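Local coordinates for bacterial microcompartment shell protein CutR (Streptococcus intermedius SK54 = ATCC 27335, PDB 6XPJ) that probably serves as a minor hexamer-forming shell protein of the bacterial microcompartment for choline degradation, and may lend that shell heterogeneity and flexibility, at residues I71-V76 with G81-S86; T94-I99 with V112-S117; V50-T53 with T57-I60; E44-V49 with Q90-S95. The protein carries 1 engineered substitution. All coordinates share one frame; numbering follows the deposited sequence.

Interaction 1 of 4, residues I71-V76 with G81-S86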
loop_
_atom_site.group_PDB
_atom_site.type_symbol
_atom_site.label_atom_id
_atom_site.label_comp_id
_atom_site.label_asym_id
_atom_site.label_seq_id
_atom_site.Cartn_x
_atom_site.Cartn_y
_atom_site.Cartn_z
ATOM N N ILE C 71 -2.953 16.515 -27.987
ATOM C CA ILE C 71 -2.848 15.125 -27.486
ATOM C C ILE C 71 -4.249 14.716 -27.031
ATOM O O ILE C 71 -5.122 15.589 -26.804
ATOM C CB ILE C 71 -1.752 14.979 -26.401
ATOM C CG1 ILE C 71 -1.974 15.898 -25.201
ATOM C CG2 ILE C 71 -0.348 15.158 -26.996
ATOM C CD1 ILE C 71 -2.737 15.281 -24.081
ATOM N N ASP C 72 -4.462 13.412 -26.933
ATOM C CA ASP C 72 -5.682 12.807 -26.364
ATOM C C ASP C 72 -5.265 12.148 -25.049
ATOM O O ASP C 72 -4.397 11.276 -25.086
ATOM C CB ASP C 72 -6.255 11.783 -27.339
ATOM C CG ASP C 72 -6.755 12.392 -28.637
ATOM O OD1 ASP C 72 -7.382 13.448 -28.574
ATOM O OD2 ASP C 72 -6.515 11.785 -29.691
ATOM N N ILE C 73 -5.888 12.549 -23.949
ATOM C CA ILE C 73 -5.634 11.927 -22.627
ATOM C C ILE C 73 -6.227 10.517 -22.656
ATOM O O ILE C 73 -7.433 10.364 -22.964
ATOM C CB ILE C 73 -6.189 12.780 -21.477
ATOM C CG1 ILE C 73 -5.534 14.162 -21.408
ATOM C CG2 ILE C 73 -6.038 12.016 -20.167
ATOM C CD1 ILE C 73 -4.132 14.154 -20.855
ATOM N N CYS C 74 -5.427 9.520 -22.305
ATOM C CA CYS C 74 -5.863 8.100 -22.224
ATOM C C CYS C 74 -6.462 7.892 -20.829
ATOM O O CYS C 74 -7.610 7.431 -20.706
ATOM C CB CYS C 74 -4.720 7.121 -22.465
ATOM S SG CYS C 74 -3.818 7.364 -24.018
ATOM N N PHE C 75 -5.721 8.247 -19.782
ATOM C CA PHE C 75 -6.279 8.241 -18.417
ATOM C C PHE C 75 -5.460 9.178 -17.537
ATOM O O PHE C 75 -4.304 9.500 -17.829
ATOM C CB PHE C 75 -6.346 6.813 -17.870
ATOM C CG PHE C 75 -4.989 6.210 -17.651
ATOM C CD1 PHE C 75 -4.227 6.574 -16.557
ATOM C CD2 PHE C 75 -4.471 5.273 -18.533
ATOM C CE1 PHE C 75 -2.954 6.057 -16.374
ATOM C CE2 PHE C 75 -3.214 4.738 -18.334
ATOM C CZ PHE C 75 -2.455 5.137 -17.253
ATOM N N VAL C 76 -6.117 9.594 -16.469
ATOM C CA VAL C 76 -5.571 10.419 -15.361
ATOM C C VAL C 76 -5.875 9.625 -14.114
ATOM O O VAL C 76 -7.061 9.436 -13.806
ATOM C CB VAL C 76 -6.230 11.798 -15.275
ATOM C CG1 VAL C 76 -5.556 12.627 -14.185
ATOM C CG2 VAL C 76 -6.188 12.510 -16.610
ATOM N N GLY C 81 -1.069 7.798 -9.265
ATOM C CA GLY C 81 -0.159 8.899 -9.639
ATOM C C GLY C 81 0.374 8.730 -11.056
ATOM O O GLY C 81 1.563 8.834 -11.263
ATOM N N SER C 82 -0.502 8.465 -12.022
ATOM C CA SER C 82 -0.090 8.101 -13.397
ATOM C C SER C 82 -0.910 8.888 -14.417
ATOM O O SER C 82 -2.102 9.086 -14.199
ATOM C CB SER C 82 -0.257 6.617 -13.626
ATOM O OG SER C 82 0.239 5.860 -12.535
ATOM N N VAL C 83 -0.292 9.257 -15.528
ATOM C CA VAL C 83 -0.991 9.844 -16.685
ATOM C C VAL C 83 -0.449 9.165 -17.924
ATOM O O VAL C 83 0.747 8.945 -18.022
ATOM C CB VAL C 83 -0.817 11.362 -16.765
ATOM C CG1 VAL C 83 -1.567 11.896 -17.968
ATOM C CG2 VAL C 83 -1.260 12.043 -15.483
ATOM N N MET C 84 -1.347 8.836 -18.835
ATOM C CA MET C 84 -0.966 8.388 -20.185
ATOM C C MET C 84 -1.777 9.168 -21.211
ATOM O O MET C 84 -2.966 9.472 -20.978
ATOM C CB MET C 84 -1.131 6.877 -20.336
ATOM C CG MET C 84 -0.081 6.101 -19.511
ATOM S SD MET C 84 -0.002 4.317 -19.845
ATOM C CE MET C 84 0.674 3.694 -18.308
ATOM N N PHE C 85 -1.152 9.491 -22.328
ATOM C CA PHE C 85 -1.825 10.244 -23.404
ATOM C C PHE C 85 -1.218 9.815 -24.728
ATOM O O PHE C 85 -0.171 9.164 -24.760
ATOM C CB PHE C 85 -1.735 11.747 -23.135
ATOM C CG PHE C 85 -0.362 12.298 -22.856
ATOM C CD1 PHE C 85 0.473 12.672 -23.886
ATOM C CD2 PHE C 85 0.062 12.515 -21.539
ATOM C CE1 PHE C 85 1.726 13.184 -23.628
ATOM C CE2 PHE C 85 1.319 13.040 -21.288
ATOM C CZ PHE C 85 2.146 13.379 -22.337
ATOM N N SER C 86 -1.900 10.169 -25.808
ATOM C CA SER C 86 -1.491 9.742 -27.157
ATOM C C SER C 86 -1.495 10.941 -28.095
ATOM O O SER C 86 -2.172 11.914 -27.824
ATOM C CB SER C 86 -2.438 8.660 -27.642
ATOM O OG SER C 86 -3.722 9.229 -27.747
HETATM O O HOH W 1 -4.204 10.563 -30.220
#
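F75 buries more surface here than any other residue, with M84 and S86 next, and the side chains of F75 and M84 run side by side, pointing the same way from adjacent strands. The outer end of the phenyl ring does the touching: CZ of F75 lies 3.4 Å from CG of M84. Farther out, the M84 sulfur makes an oblique Met-aromatic contact, SD sitting 4.6 Å from the centroid of the F75 ring. The aromatic group reaches this place because its CG stands between the backbone N and the carbonyl carbon (chi1 67°), which swings the ring across the neighbouring strand until S82 CB meets its edge. R78 of a neighbouring subunit forms a cation-pi contact with the same ring. The two strands make up an antiparallel beta hairpin, interrupted by a classic bulge in which C74 and F75 both face M84. M84 O is therefore gripped twice from the same face of its plane, C74 N lying 2.8 Å from M84 O. The second donor is longer, with F75 N 3.2 Å from M84 O. Regular pairing resumes toward S86, whose N donates to D72 O at 2.8 Å and whose O receives D72 N in the carbonyl plane. A water bonded to both D72 OD2 and S86 OG spans this partly open end, while at the other face F85 CB rests 3.8 Å from I71 CD1.

Interaction 2 of 4, residues T94-I99 with V112-S117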
loop_
_atom_site.group_PDB
_atom_site.type_symbol
_atom_site.label_atom_id
_atom_site.label_comp_id
_atom_site.label_asym_id
_atom_site.label_seq_id
_atom_site.Cartn_x
_atom_site.Cartn_y
_atom_site.Cartn_z
ATOM N N THR C 94 6.319 17.335 -26.813
ATOM C CA THR C 94 6.059 18.718 -26.360
ATOM C C THR C 94 5.335 18.668 -25.019
ATOM O O THR C 94 5.720 19.385 -24.087
ATOM C CB THR C 94 5.259 19.522 -27.393
ATOM O OG1 THR C 94 6.130 19.642 -28.522
ATOM C CG2 THR C 94 4.823 20.877 -26.879
ATOM N N SER C 95 4.306 17.826 -24.909
ATOM C CA SER C 95 3.510 17.722 -23.668
ATOM C C SER C 95 4.397 17.216 -22.519
ATOM O O SER C 95 4.299 17.734 -21.416
ATOM C CB SER C 95 2.305 16.848 -23.860
ATOM O OG SER C 95 1.356 17.485 -24.726
ATOM N N LEU C 96 5.224 16.199 -22.766
ATOM C CA LEU C 96 6.112 15.670 -21.708
ATOM C C LEU C 96 7.090 16.759 -21.279
ATOM O O LEU C 96 7.326 16.914 -20.086
ATOM C CB LEU C 96 6.842 14.452 -22.255
ATOM C CG LEU C 96 5.989 13.207 -22.431
ATOM C CD1 LEU C 96 6.779 12.145 -23.150
ATOM C CD2 LEU C 96 5.496 12.687 -21.082
ATOM N N GLU C 97 7.692 17.461 -22.224
ATOM C CA GLU C 97 8.641 18.557 -21.913
ATOM C C GLU C 97 7.936 19.621 -21.071
ATOM O O GLU C 97 8.527 20.109 -20.086
ATOM C CB GLU C 97 9.106 19.199 -23.206
ATOM C CG GLU C 97 10.057 18.352 -24.012
ATOM C CD GLU C 97 10.187 18.804 -25.451
ATOM O OE1 GLU C 97 11.079 18.274 -26.129
ATOM O OE2 GLU C 97 9.405 19.675 -25.899
ATOM N N ASP C 98 6.709 19.984 -21.433
ATOM C CA ASP C 98 6.007 21.067 -20.709
ATOM C C ASP C 98 5.699 20.605 -19.290
ATOM O O ASP C 98 5.824 21.403 -18.341
ATOM C CB ASP C 98 4.785 21.540 -21.489
ATOM C CG ASP C 98 5.177 22.405 -22.689
ATOM O OD1 ASP C 98 6.371 22.472 -23.025
ATOM O OD2 ASP C 98 4.288 23.089 -23.207
ATOM N N ILE C 99 5.311 19.347 -19.108
ATOM C CA ILE C 99 5.123 18.786 -17.744
ATOM C C ILE C 99 6.434 18.888 -16.960
ATOM O O ILE C 99 6.396 19.372 -15.832
ATOM C CB ILE C 99 4.619 17.330 -17.788
ATOM C CG1 ILE C 99 3.187 17.248 -18.327
ATOM C CG2 ILE C 99 4.726 16.668 -16.434
ATOM C CD1 ILE C 99 2.773 15.866 -18.723
ATOM N N VAL C 112 13.065 13.530 -13.555
ATOM C CA VAL C 112 13.910 12.740 -14.470
ATOM C C VAL C 112 13.950 13.413 -15.840
ATOM O O VAL C 112 13.092 14.224 -16.187
ATOM C CB VAL C 112 13.351 11.315 -14.590
ATOM C CG1 VAL C 112 13.540 10.567 -13.289
ATOM C CG2 VAL C 112 11.903 11.314 -15.070
ATOM N N PRO C 113 14.896 13.007 -16.698
ATOM C CA PRO C 113 14.858 13.433 -18.082
ATOM C C PRO C 113 13.696 12.791 -18.836
ATOM O O PRO C 113 13.105 11.801 -18.415
ATOM C CB PRO C 113 16.177 12.942 -18.680
ATOM C CG PRO C 113 16.990 12.464 -17.538
ATOM C CD PRO C 113 16.028 12.112 -16.420
ATOM N N LEU C 114 13.437 13.351 -19.999
ATOM C CA LEU C 114 12.541 12.759 -20.996
ATOM C C LEU C 114 13.218 11.525 -21.596
ATOM O O LEU C 114 14.360 11.597 -22.076
ATOM C CB LEU C 114 12.240 13.803 -22.056
ATOM C CG LEU C 114 11.046 13.504 -22.940
ATOM C CD1 LEU C 114 10.463 14.817 -23.459
ATOM C CD2 LEU C 114 11.464 12.625 -24.066
ATOM N N THR C 115 12.547 10.390 -21.566
ATOM C CA THR C 115 13.103 9.154 -22.128
ATOM C C THR C 115 12.219 8.641 -23.264
ATOM O O THR C 115 11.002 8.986 -23.334
ATOM C CB THR C 115 13.317 8.111 -21.035
ATOM O OG1 THR C 115 12.112 7.897 -20.293
ATOM C CG2 THR C 115 14.404 8.558 -20.086
ATOM N N LYS C 116 12.831 7.889 -24.173
ATOM C CA LYS C 116 12.211 7.480 -25.453
ATOM C C LYS C 116 12.447 5.994 -25.699
ATOM O O LYS C 116 13.586 5.509 -25.545
ATOM C CB LYS C 116 12.781 8.288 -26.615
ATOM C CG LYS C 116 12.671 9.786 -26.465
ATOM C CD LYS C 116 13.034 10.527 -27.732
ATOM C CE LYS C 116 13.052 12.025 -27.524
ATOM N NZ LYS C 116 13.200 12.740 -28.814
ATOM N N SER C 117 11.406 5.293 -26.136
ATOM C CA SER C 117 11.529 3.914 -26.664
ATOM C C SER C 117 10.652 3.774 -27.916
ATOM O O SER C 117 10.101 4.746 -28.395
ATOM C CB SER C 117 11.204 2.920 -25.608
ATOM O OG SER C 117 9.819 2.952 -25.209
ATOM O OXT SER C 117 10.576 2.637 -28.398
#
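L96 is the first residue of the helical segment 94-99 to meet the C-terminal segment, and it does so near its root: its CB lies 3.8 Å from CD1 of L114. One methyl of L114 thus lands on the shoulder of the L96 side chain, while the outer branches of L96 continue inward to V27, F85 and V50 of the sheet. Torsions explain the division of labour. L96 carries its CG beside the backbone N (chi1 -72°), whereas L114 sends its CG anti to the backbone N (chi1 -164°), bringing CD1 against the helix. One residue on, E97 receives the same methyl on the aliphatic part of its chain, with CG 3.6 Å from L114 CD1. The two side chains cross at a slant, and the extended glutamate carries its carboxylate beyond the leucine, away from this apolar touch. L114 CD1 consequently sits in the angle between two successive helix residues. The charged group of K116 stays at a distance from that of E97, 6.5 Å separating NZ from OE1; its salt bridge is instead with E93, one turn earlier on the helix. Strand 110-116 is an outermost strand of the sheet within the chain, and the K116 carbonyl accepts a hydrogen bond from Y102 of a neighbouring subunit. Across the two segments the chemistry is purely van der Waals, resting on one leucine methyl, which implies a modest, weakly directional attachment of the tail to the helix, with polar fastening left to neighbouring residues.

Interaction 3 of 4, residues V50-T53 with T57-I60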
loop_
_atom_site.group_PDB
_atom_site.type_symbol
_atom_site.label_atom_id
_atom_site.label_comp_id
_atom_site.label_asym_id
_atom_site.label_seq_id
_atom_site.Cartn_x
_atom_site.Cartn_y
_atom_site.Cartn_z
ATOM N N VAL C 50 3.614 9.067 -17.710
ATOM C CA VAL C 50 4.145 9.892 -16.598
ATOM C C VAL C 50 3.864 9.195 -15.270
ATOM O O VAL C 50 2.737 8.744 -15.025
ATOM C CB VAL C 50 3.578 11.318 -16.620
ATOM C CG1 VAL C 50 4.372 12.190 -15.681
ATOM C CG2 VAL C 50 3.582 11.896 -18.033
ATOM N N SER C 51 4.881 9.155 -14.425
ATOM C CA SER C 51 4.814 8.698 -13.017
ATOM C C SER C 51 5.085 9.872 -12.088
ATOM O O SER C 51 6.176 10.492 -12.229
ATOM C CB SER C 51 5.853 7.649 -12.773
ATOM O OG SER C 51 5.743 7.182 -11.421
ATOM N N LEU C 52 4.145 10.176 -11.206
ATOM C CA LEU C 52 4.233 11.358 -10.312
ATOM C C LEU C 52 4.009 10.967 -8.862
ATOM O O LEU C 52 3.254 10.040 -8.553
ATOM C CB LEU C 52 3.196 12.402 -10.704
ATOM C CG LEU C 52 3.189 12.824 -12.160
ATOM C CD1 LEU C 52 2.068 12.135 -12.932
ATOM C CD2 LEU C 52 3.135 14.335 -12.297
ATOM N N THR C 53 4.597 11.757 -7.968
ATOM C CA THR C 53 4.411 11.656 -6.510
ATOM C C THR C 53 4.387 13.092 -6.010
ATOM O O THR C 53 5.248 13.879 -6.424
ATOM C CB THR C 53 5.568 10.870 -5.869
ATOM O OG1 THR C 53 5.747 9.637 -6.598
ATOM C CG2 THR C 53 5.326 10.687 -4.389
ATOM N N THR C 57 -0.994 14.836 -8.023
ATOM C CA THR C 57 -0.447 15.740 -9.062
ATOM C C THR C 57 -0.724 15.172 -10.461
ATOM O O THR C 57 -0.502 15.917 -11.421
ATOM C CB THR C 57 1.050 15.996 -8.919
ATOM O OG1 THR C 57 1.801 14.777 -9.053
ATOM C CG2 THR C 57 1.387 16.685 -7.622
ATOM N N ALA C 58 -1.258 13.959 -10.586
ATOM C CA ALA C 58 -1.623 13.443 -11.924
ATOM C C ALA C 58 -2.563 14.417 -12.649
ATOM O O ALA C 58 -2.370 14.668 -13.867
ATOM C CB ALA C 58 -2.247 12.080 -11.789
ATOM N N ILE C 59 -3.559 14.967 -11.967
ATOM C CA ILE C 59 -4.518 15.880 -12.654
ATOM C C ILE C 59 -3.799 17.158 -13.132
ATOM O O ILE C 59 -4.141 17.667 -14.202
ATOM C CB ILE C 59 -5.726 16.179 -11.759
ATOM C CG1 ILE C 59 -6.856 16.846 -12.541
ATOM C CG2 ILE C 59 -5.334 17.025 -10.582
ATOM C CD1 ILE C 59 -7.466 15.954 -13.609
ATOM N N ILE C 60 -2.791 17.630 -12.408
ATOM C CA ILE C 60 -2.042 18.841 -12.798
ATOM C C ILE C 60 -1.252 18.527 -14.067
ATOM O O ILE C 60 -1.249 19.330 -15.008
ATOM C CB ILE C 60 -1.099 19.261 -11.656
ATOM C CG1 ILE C 60 -1.859 19.585 -10.387
ATOM C CG2 ILE C 60 -0.219 20.415 -12.098
ATOM C CD1 ILE C 60 -0.958 19.755 -9.167
#
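Where strand 46-53 gives way to helix 58-68, a short strand-to-helix connection of the BMC fold turns the chain back on itself and brings L52 against T57 and A58. The closest approach pairs unlike atoms: the hydroxyl OG1 of T57 lies 3.2 Å from L52 CB. It also reaches the CD2 branch of the leucine, at 3.5 Å, and so rests alongside the aliphatic chain from its root to one of its methyls. The polar needs of this buried hydroxyl are met within the connection itself, by a hydrogen bond to the carbonyl oxygen of P54. T57 holds OG1 between its backbone N and carbonyl carbon (chi1 62°), a setting that serves both the bond to P54 and the approach to L52. The other branch of L52 heads for the start of the helix, where CD1 packs 4.0 Å from A58 CA. The A58 methyl, CB, lies a little farther from L52 CD1, at 4.5 Å, and the CA atoms of L52 and A58 are 6.4 Å apart. F103 of helix 89-105 touches both L52 and T57, while I22 of strand 11-28 lies against L52. A58 meets V83 and V76 of the adjoining hairpin, and L24 of a neighbouring subunit packs on T57, placing this turn between the sheet, helix 89-105 and a subunit interface.

Interaction 4 of 4, residues E44-V49 with Q90-S95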
loop_
_atom_site.group_PDB
_atom_site.type_symbol
_atom_site.label_atom_id
_atom_site.label_comp_id
_atom_site.label_asym_id
_atom_site.label_seq_id
_atom_site.Cartn_x
_atom_site.Cartn_y
_atom_site.Cartn_z
ATOM N N GLU C 44 -2.621 4.223 -33.298
ATOM C CA GLU C 44 -1.950 5.272 -34.099
ATOM C C GLU C 44 -1.196 6.156 -33.117
ATOM O O GLU C 44 -1.732 6.398 -32.029
ATOM C CB GLU C 44 -2.968 6.161 -34.824
ATOM C CG GLU C 44 -3.810 5.436 -35.854
ATOM C CD GLU C 44 -3.042 4.985 -37.082
ATOM O OE1 GLU C 44 -2.024 5.646 -37.406
ATOM O OE2 GLU C 44 -3.457 3.972 -37.708
ATOM N N GLY C 45 -0.024 6.621 -33.522
ATOM C CA GLY C 45 0.672 7.675 -32.793
ATOM C C GLY C 45 1.491 7.116 -31.646
ATOM O O GLY C 45 1.498 5.904 -31.373
ATOM N N ALA C 46 2.178 8.023 -30.985
ATOM C CA ALA C 46 3.021 7.740 -29.825
ATOM C C ALA C 46 2.156 7.743 -28.563
ATOM O O ALA C 46 0.994 8.270 -28.557
ATOM C CB ALA C 46 4.106 8.770 -29.749
ATOM N N ILE C 47 2.708 7.144 -27.517
ATOM C CA ILE C 47 2.103 7.160 -26.162
ATOM C C ILE C 47 3.083 7.851 -25.225
ATOM O O ILE C 47 4.272 7.466 -25.210
ATOM C CB ILE C 47 1.768 5.732 -25.703
ATOM C CG1 ILE C 47 0.616 5.181 -26.552
ATOM C CG2 ILE C 47 1.493 5.683 -24.203
ATOM C CD1 ILE C 47 -0.704 5.814 -26.332
ATOM N N GLY C 48 2.567 8.780 -24.431
ATOM C CA GLY C 48 3.305 9.402 -23.323
ATOM C C GLY C 48 2.884 8.803 -22.005
ATOM O O GLY C 48 1.665 8.587 -21.804
ATOM N N VAL C 49 3.841 8.524 -21.122
ATOM C CA VAL C 49 3.645 7.868 -19.807
ATOM C C VAL C 49 4.354 8.697 -18.744
ATOM O O VAL C 49 5.558 8.965 -18.891
ATOM C CB VAL C 49 4.176 6.430 -19.807
ATOM C CG1 VAL C 49 3.715 5.724 -18.540
ATOM C CG2 VAL C 49 3.752 5.666 -21.060
ATOM N N GLN C 90 5.792 14.332 -32.041
ATOM C CA GLN C 90 6.251 15.692 -31.664
ATOM C C GLN C 90 5.280 16.280 -30.643
ATOM O O GLN C 90 5.754 16.906 -29.678
ATOM C CB GLN C 90 6.466 16.562 -32.901
ATOM C CG GLN C 90 7.677 16.120 -33.721
ATOM C CD GLN C 90 8.946 15.959 -32.912
ATOM O OE1 GLN C 90 9.677 14.976 -33.052
ATOM N NE2 GLN C 90 9.223 16.925 -32.050
ATOM N N SER C 91 3.978 16.035 -30.758
ATOM C CA SER C 91 2.984 16.567 -29.787
ATOM C C SER C 91 3.196 15.908 -28.422
ATOM O O SER C 91 3.191 16.601 -27.394
ATOM C CB SER C 91 1.557 16.363 -30.237
ATOM O OG SER C 91 1.307 17.069 -31.451
ATOM N N VAL C 92 3.415 14.602 -28.425
ATOM C CA VAL C 92 3.603 13.849 -27.153
ATOM C C VAL C 92 4.894 14.336 -26.480
ATOM O O VAL C 92 4.888 14.589 -25.260
ATOM C CB VAL C 92 3.618 12.335 -27.399
ATOM C CG1 VAL C 92 4.104 11.602 -26.162
ATOM C CG2 VAL C 92 2.236 11.865 -27.798
ATOM N N GLU C 93 5.974 14.496 -27.232
ATOM C CA GLU C 93 7.222 15.026 -26.627
ATOM C C GLU C 93 7.002 16.441 -26.074
ATOM O O GLU C 93 7.540 16.761 -24.976
ATOM C CB GLU C 93 8.362 15.006 -27.632
ATOM C CG GLU C 93 8.769 13.623 -28.017
ATOM C CD GLU C 93 10.009 13.529 -28.884
ATOM O OE1 GLU C 93 10.451 12.398 -29.111
ATOM O OE2 GLU C 93 10.520 14.579 -29.309
ATOM N N THR C 94 6.319 17.335 -26.813
ATOM C CA THR C 94 6.059 18.718 -26.360
ATOM C C THR C 94 5.335 18.668 -25.019
ATOM O O THR C 94 5.720 19.385 -24.087
ATOM C CB THR C 94 5.259 19.522 -27.393
ATOM O OG1 THR C 94 6.130 19.642 -28.522
ATOM C CG2 THR C 94 4.823 20.877 -26.879
ATOM N N SER C 95 4.306 17.826 -24.909
ATOM C CA SER C 95 3.510 17.722 -23.668
ATOM C C SER C 95 4.397 17.216 -22.519
ATOM O O SER C 95 4.299 17.734 -21.416
ATOM C CB SER C 95 2.305 16.848 -23.860
ATOM O OG SER C 95 1.356 17.485 -24.726
#
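The strand carrying A46 and G48 runs nearly parallel to the helix carrying V92, the two short axes approaching to 8.1 Å and their directions differing by 12°. The nearest backbones are those of G48 and V92, whose CA atoms stand 5.9 Å apart. Such closeness is possible because G48 has no side chain on the surface that faces the helix. V92 fills the spot with one of its two methyls: CG1, set anti to the backbone N (chi1 168°), comes within 3.6 Å of G48 N and lies almost equally near the glycine CA. The second methyl rests on the preceding part of the strand. V92 CG2 packs 4.1 Å from CB of A46 and somewhat closer to the carbonyl oxygen of the same residue. One valine thus spreads its fork over three strand residues, with the I47 backbone beneath its CG1, while the I47 side chain leaves on the other face toward P31 and S86. All four touching residues are buried, and the valine is further enclosed by F85 and V27, from the strands flanking 46-53. On the helix, T94 turns its hydroxyl back to Q90 O, with OG1 at 3.0 Å, where the T94 N-H also arrives, from the opposite face of the carbonyl plane. This is helix-on-sheet packing of an alpha/beta fold: V92 seats helix 89-105 on the small residues A46 and G48 of the BMC-domain sheet.

Interactions 3 and 4 are buried contacts, interaction 4 entirely so, and use the two ends of strand 46-53, one to receive helix 58-68 and the other to seat helix 89-105. Interaction 1, partly buried, is governed by backbone hydrogen bonds and is tied to both through the sheet, with V83 O bonded to V50 N and F85 O to G48 N. Its F85 reaches the helix shared by interactions 2 and 4, touching L96 and S95. Interaction 2 is a lighter, more peripheral apolar touch, linked to interaction 4 by the K116–E93 salt bridge. Directional bonding thus holds strand to strand, whereas helices and tail pack mainly through aliphatic groups, the T57 hydroxyl of interaction 3 excepted.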